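Local coordinates for minor fimbrium anchoring subunit Mfa2 (Porphyromonas gingivalis, PDB 5NFI), which fastens the minor fimbriae to the bacterial outer membrane through its interaction with Mfa1, and regulates fimbrial length, at residues 153-156 / 157-160; 270-274 / 275-279. One frame throughout, in Å; residues are numbered along the deposited sequence.

Contact 1 (153-156 / 157-160); sequences LPHP and ENYE
A short 3-10 turn, P156 to N158, ends the loop between strands 133-151 and 159-165, and across it H155 meets N158 while L153 meets Y159. The carbonyl O of H155 accepts the backbone N of N158 at 2.8 Å. One residue on, a weak bond runs from Y159 N to P156 O (3.4 Å). The side chains of H155 and N158 run alongside each other in the same direction, ring and amide planes 40° apart, with N158 ND2 3.4 Å from H155 CB. With CG anti to the carbonyl carbon (chi1 -62°), the Y159 ring turns back toward L153 and the carbonyls of P154 and H155. L153 covers one face of it: CD1 sits over the ring centre, 3.9 Å above the plane, and CD2 is 3.5 Å from Y159 CD1. H155 O lies in plane at the ring edge. A water closes the far end, donating to P154 O at 2.6 Å and hydrogen-bonding Y159 OH at 2.7 Å. Beyond the turn, H217 meets the Y159 ring edge-to-face, and Y266 touches both P154 and Y159. The whole is a 3-10 connection between successive strands that do not pair with each other, with a leucine-tyrosine CH-pi contact beside it.

Contact 2 (270-274 / 275-279); sequences QIWIN and GWLIH
I273 and W276 close a two-residue beta hairpin through a type I' turn, with N274 and G275 at its tip. Two backbone bonds join I273 and W276: I273 N gives to W276 O, and W276 N returns to I273 O, each at 2.9 Å. The backbone of G275, at phi 86° and psi -1°, suits glycine, since a CB there would press on N274 O. Farther along, a classic bulge sets both I278 and H279 against I271. I278 N bonds to I271 O, and I271 N to H279 O, both at 2.9 Å. On the side away from the hairpin partner, the backbones of Q270 and W272, and of N274 in the turn, bond to V255, R253 and D251. N274 OD1 accepts D251 N, and its ND2 makes a weak bond to D249 O. On the opposite face from I271 and I273, W272 NE1 gives its hydrogen to Q270 OE1 (3.0 Å), an acceptor lying close to the indole plane. Beside this bond L277 CD1 packs 3.5 Å from Q270 CG, and the same methyl rests 4.0 Å from the centroid of W272's five-membered ring, 15° off the normal.

Contacts 1 and 2 lie in series along the chain, their centres 21 Å apart and their nearest atoms about 11 Å apart, with no direct touch. Strand 266-273 connects them: its first residue, Y266, packs on P154 and Y159 of contact 1, while its last four form the first arm of the hairpin in contact 2. A second route passes through strand 133-151, which precedes the turn of contact 1 and pairs in parallel with strand 249-258, the neighbour of that arm. Within one transthyretin-clan beta fold, contact 1 is thus a 3-10 link between strands that do not pair with each other, contact 2 a tight hairpin whose strands do.

Contact 1 (153-156 / 157-160)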
loop_
_atom_site.group_PDB
_atom_site.type_symbol
_atom_site.label_atom_id
_atom_site.label_comp_id
_atom_site.label_asym_id
_atom_site.label_seq_id
_atom_site.Cartn_x
_atom_site.Cartn_y
_atom_site.Cartn_z
ATOM N N LEU A 153 -3.368 28.188 13.406
ATOM C CA LEU A 153 -4.228 27.503 14.353
ATOM C C LEU A 153 -3.739 27.804 15.762
ATOM O O LEU A 153 -2.617 27.461 16.111
ATOM C CB LEU A 153 -4.208 25.995 14.062
ATOM C CG LEU A 153 -5.123 24.981 14.739
ATOM C CD1 LEU A 153 -6.516 25.023 14.163
ATOM C CD2 LEU A 153 -4.530 23.611 14.541
ATOM N N PRO A 154 -4.565 28.469 16.575
ATOM C CA PRO A 154 -4.077 28.757 17.922
ATOM C C PRO A 154 -3.980 27.472 18.721
ATOM O O PRO A 154 -4.845 26.605 18.576
ATOM C CB PRO A 154 -5.147 29.694 18.495
ATOM C CG PRO A 154 -6.391 29.282 17.802
ATOM C CD PRO A 154 -5.974 28.855 16.406
ATOM N N HIS A 155 -2.942 27.345 19.536
ATOM C CA HIS A 155 -2.746 26.130 20.320
ATOM C C HIS A 155 -2.697 24.845 19.478
ATOM O O HIS A 155 -3.483 23.921 19.715
ATOM C CB HIS A 155 -3.852 26.006 21.357
ATOM C CG HIS A 155 -4.053 27.245 22.156
ATOM N ND1 HIS A 155 -3.030 27.850 22.848
ATOM C CD2 HIS A 155 -5.156 28.001 22.366
ATOM C CE1 HIS A 155 -3.493 28.927 23.459
ATOM N NE2 HIS A 155 -4.782 29.035 23.190
ATOM N N PRO A 156 -1.769 24.775 18.510
ATOM C CA PRO A 156 -1.746 23.610 17.614
ATOM C C PRO A 156 -1.529 22.286 18.340
ATOM O O PRO A 156 -1.803 21.238 17.768
ATOM C CB PRO A 156 -0.565 23.904 16.673
ATOM C CG PRO A 156 0.297 24.885 17.443
ATOM C CD PRO A 156 -0.652 25.701 18.260
ATOM N N GLU A 157 -1.042 22.331 19.571
ATOM C CA GLU A 157 -0.882 21.120 20.350
ATOM C C GLU A 157 -2.226 20.537 20.807
ATOM O O GLU A 157 -2.281 19.388 21.246
ATOM C CB GLU A 157 0.012 21.380 21.570
ATOM C CG GLU A 157 -0.629 22.241 22.657
ATOM C CD GLU A 157 -0.560 23.721 22.354
ATOM O OE1 GLU A 157 -0.169 24.077 21.220
ATOM O OE2 GLU A 157 -0.888 24.530 23.249
ATOM N N ASN A 158 -3.297 21.325 20.715
ATOM C CA ASN A 158 -4.626 20.885 21.151
ATOM C C ASN A 158 -5.357 20.127 20.039
ATOM O O ASN A 158 -6.468 19.643 20.236
ATOM C CB ASN A 158 -5.487 22.074 21.612
ATOM C CG ASN A 158 -5.053 22.654 22.974
ATOM O OD1 ASN A 158 -4.297 22.046 23.721
ATOM N ND2 ASN A 158 -5.567 23.830 23.299
ATOM N N TYR A 159 -4.737 20.023 18.873
ATOM C CA TYR A 159 -5.380 19.359 17.747
ATOM C C TYR A 159 -4.648 18.084 17.300
ATOM O O TYR A 159 -3.416 17.952 17.419
ATOM C CB TYR A 159 -5.513 20.338 16.579
ATOM C CG TYR A 159 -6.393 21.536 16.915
ATOM C CD1 TYR A 159 -5.886 22.630 17.610
ATOM C CD2 TYR A 159 -7.726 21.561 16.546
ATOM C CE1 TYR A 159 -6.675 23.709 17.919
ATOM C CE2 TYR A 159 -8.535 22.640 16.859
ATOM C CZ TYR A 159 -8.004 23.713 17.546
ATOM O OH TYR A 159 -8.806 24.791 17.845
ATOM N N GLU A 160 -5.425 17.141 16.791
ATOM C CA GLU A 160 -4.905 15.837 16.443
ATOM C C GLU A 160 -5.297 15.458 15.035
ATOM O O GLU A 160 -6.475 15.522 14.675
ATOM C CB GLU A 160 -5.405 14.778 17.423
ATOM C CG GLU A 160 -5.432 13.381 16.851
ATOM C CD GLU A 160 -5.229 12.321 17.905
ATOM O OE1 GLU A 160 -5.583 12.572 19.085
ATOM O OE2 GLU A 160 -4.705 11.237 17.550
HETATM O O HOH W 1 -7.275 26.343 19.457
#

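Contact 2 (270-274 / 275-279)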
loop_
_atom_site.group_PDB
_atom_site.type_symbol
_atom_site.label_atom_id
_atom_site.label_comp_id
_atom_site.label_asym_id
_atom_site.label_seq_id
_atom_site.Cartn_x
_atom_site.Cartn_y
_atom_site.Cartn_z
ATOM N N GLN A 270 -9.048 25.343 3.221
ATOM C CA GLN A 270 -8.162 25.066 2.092
ATOM C C GLN A 270 -7.392 23.779 2.332
ATOM O O GLN A 270 -6.715 23.619 3.361
ATOM C CB GLN A 270 -7.168 26.200 1.858
ATOM C CG GLN A 270 -7.543 27.122 0.729
ATOM C CD GLN A 270 -6.525 28.222 0.498
ATOM O OE1 GLN A 270 -5.416 28.192 1.039
ATOM N NE2 GLN A 270 -6.902 29.205 -0.314
ATOM N N ILE A 271 -7.487 22.857 1.389
ATOM C CA ILE A 271 -6.659 21.678 1.473
ATOM C C ILE A 271 -5.716 21.604 0.261
ATOM O O ILE A 271 -6.150 21.546 -0.891
ATOM C CB ILE A 271 -7.517 20.402 1.601
ATOM C CG1 ILE A 271 -6.665 19.162 1.325
ATOM C CG2 ILE A 271 -8.704 20.454 0.667
ATOM C CD1 ILE A 271 -7.380 17.854 1.585
ATOM N N TRP A 272 -4.420 21.670 0.545
ATOM C CA TRP A 272 -3.384 21.566 -0.468
ATOM C C TRP A 272 -2.820 20.154 -0.457
ATOM O O TRP A 272 -2.580 19.595 0.616
ATOM C CB TRP A 272 -2.255 22.571 -0.209
ATOM C CG TRP A 272 -2.651 24.015 -0.253
ATOM C CD1 TRP A 272 -3.366 24.705 0.692
ATOM C CD2 TRP A 272 -2.314 24.969 -1.269
ATOM N NE1 TRP A 272 -3.512 26.020 0.316
ATOM C CE2 TRP A 272 -2.872 26.208 -0.882
ATOM C CE3 TRP A 272 -1.614 24.893 -2.476
ATOM C CZ2 TRP A 272 -2.747 27.357 -1.663
ATOM C CZ3 TRP A 272 -1.488 26.033 -3.244
ATOM C CH2 TRP A 272 -2.054 27.250 -2.837
ATOM N N ILE A 273 -2.606 19.579 -1.640
ATOM C CA ILE A 273 -1.933 18.286 -1.768
ATOM C C ILE A 273 -0.858 18.373 -2.849
ATOM O O ILE A 273 -1.130 18.761 -3.991
ATOM C CB ILE A 273 -2.904 17.141 -2.100
ATOM C CG1 ILE A 273 -3.963 17.018 -1.013
ATOM C CG2 ILE A 273 -2.148 15.800 -2.175
ATOM C CD1 ILE A 273 -4.994 15.944 -1.269
ATOM N N ASN A 274 0.368 18.043 -2.450
ATOM C CA ASN A 274 1.550 18.128 -3.296
ATOM C C ASN A 274 1.625 19.431 -4.079
ATOM O O ASN A 274 1.990 19.456 -5.255
ATOM C CB ASN A 274 1.600 16.913 -4.225
ATOM C CG ASN A 274 1.857 15.626 -3.456
ATOM O OD1 ASN A 274 2.071 15.659 -2.236
ATOM N ND2 ASN A 274 1.827 14.494 -4.147
ATOM N N GLY A 275 1.285 20.525 -3.412
ATOM C CA GLY A 275 1.438 21.844 -3.998
ATOM C C GLY A 275 0.263 22.299 -4.840
ATOM O O GLY A 275 0.283 23.379 -5.384
ATOM N N TRP A 276 -0.758 21.467 -4.965
ATOM C CA TRP A 276 -1.970 21.881 -5.662
ATOM C C TRP A 276 -3.074 22.247 -4.681
ATOM O O TRP A 276 -3.264 21.583 -3.662
ATOM C CB TRP A 276 -2.462 20.772 -6.585
ATOM C CG TRP A 276 -1.449 20.313 -7.584
ATOM C CD1 TRP A 276 -0.633 19.217 -7.483
ATOM C CD2 TRP A 276 -1.154 20.919 -8.844
ATOM N NE1 TRP A 276 0.154 19.109 -8.605
ATOM C CE2 TRP A 276 -0.144 20.141 -9.456
ATOM C CE3 TRP A 276 -1.646 22.037 -9.518
ATOM C CZ2 TRP A 276 0.386 20.451 -10.709
ATOM C CZ3 TRP A 276 -1.116 22.346 -10.771
ATOM C CH2 TRP A 276 -0.109 21.553 -11.351
ATOM N N LEU A 277 -3.810 23.299 -4.987
ATOM C CA LEU A 277 -4.972 23.645 -4.190
ATOM C C LEU A 277 -6.116 22.763 -4.650
ATOM O O LEU A 277 -6.616 22.900 -5.759
ATOM C CB LEU A 277 -5.316 25.132 -4.316
ATOM C CG LEU A 277 -6.578 25.602 -3.580
ATOM C CD1 LEU A 277 -6.465 25.287 -2.103
ATOM C CD2 LEU A 277 -6.901 27.100 -3.815
ATOM N N ILE A 278 -6.517 21.847 -3.778
ATOM C CA ILE A 278 -7.485 20.807 -4.112
ATOM C C ILE A 278 -8.927 21.256 -3.871
ATOM O O ILE A 278 -9.818 20.972 -4.670
ATOM C CB ILE A 278 -7.189 19.527 -3.290
ATOM C CG1 ILE A 278 -5.862 18.926 -3.730
ATOM C CG2 ILE A 278 -8.303 18.518 -3.417
ATOM C CD1 ILE A 278 -5.722 18.817 -5.225
ATOM N N HIS A 279 -9.146 21.946 -2.757
ATOM C CA HIS A 279 -10.463 22.455 -2.393
ATOM C C HIS A 279 -10.332 23.658 -1.480
ATOM O O HIS A 279 -9.511 23.683 -0.559
ATOM C CB HIS A 279 -11.319 21.390 -1.693
ATOM C CG HIS A 279 -11.831 20.311 -2.602
ATOM N ND1 HIS A 279 -11.457 18.987 -2.474
ATOM C CD2 HIS A 279 -12.694 20.358 -3.648
ATOM C CE1 HIS A 279 -12.064 18.269 -3.402
ATOM N NE2 HIS A 279 -12.820 19.076 -4.126
#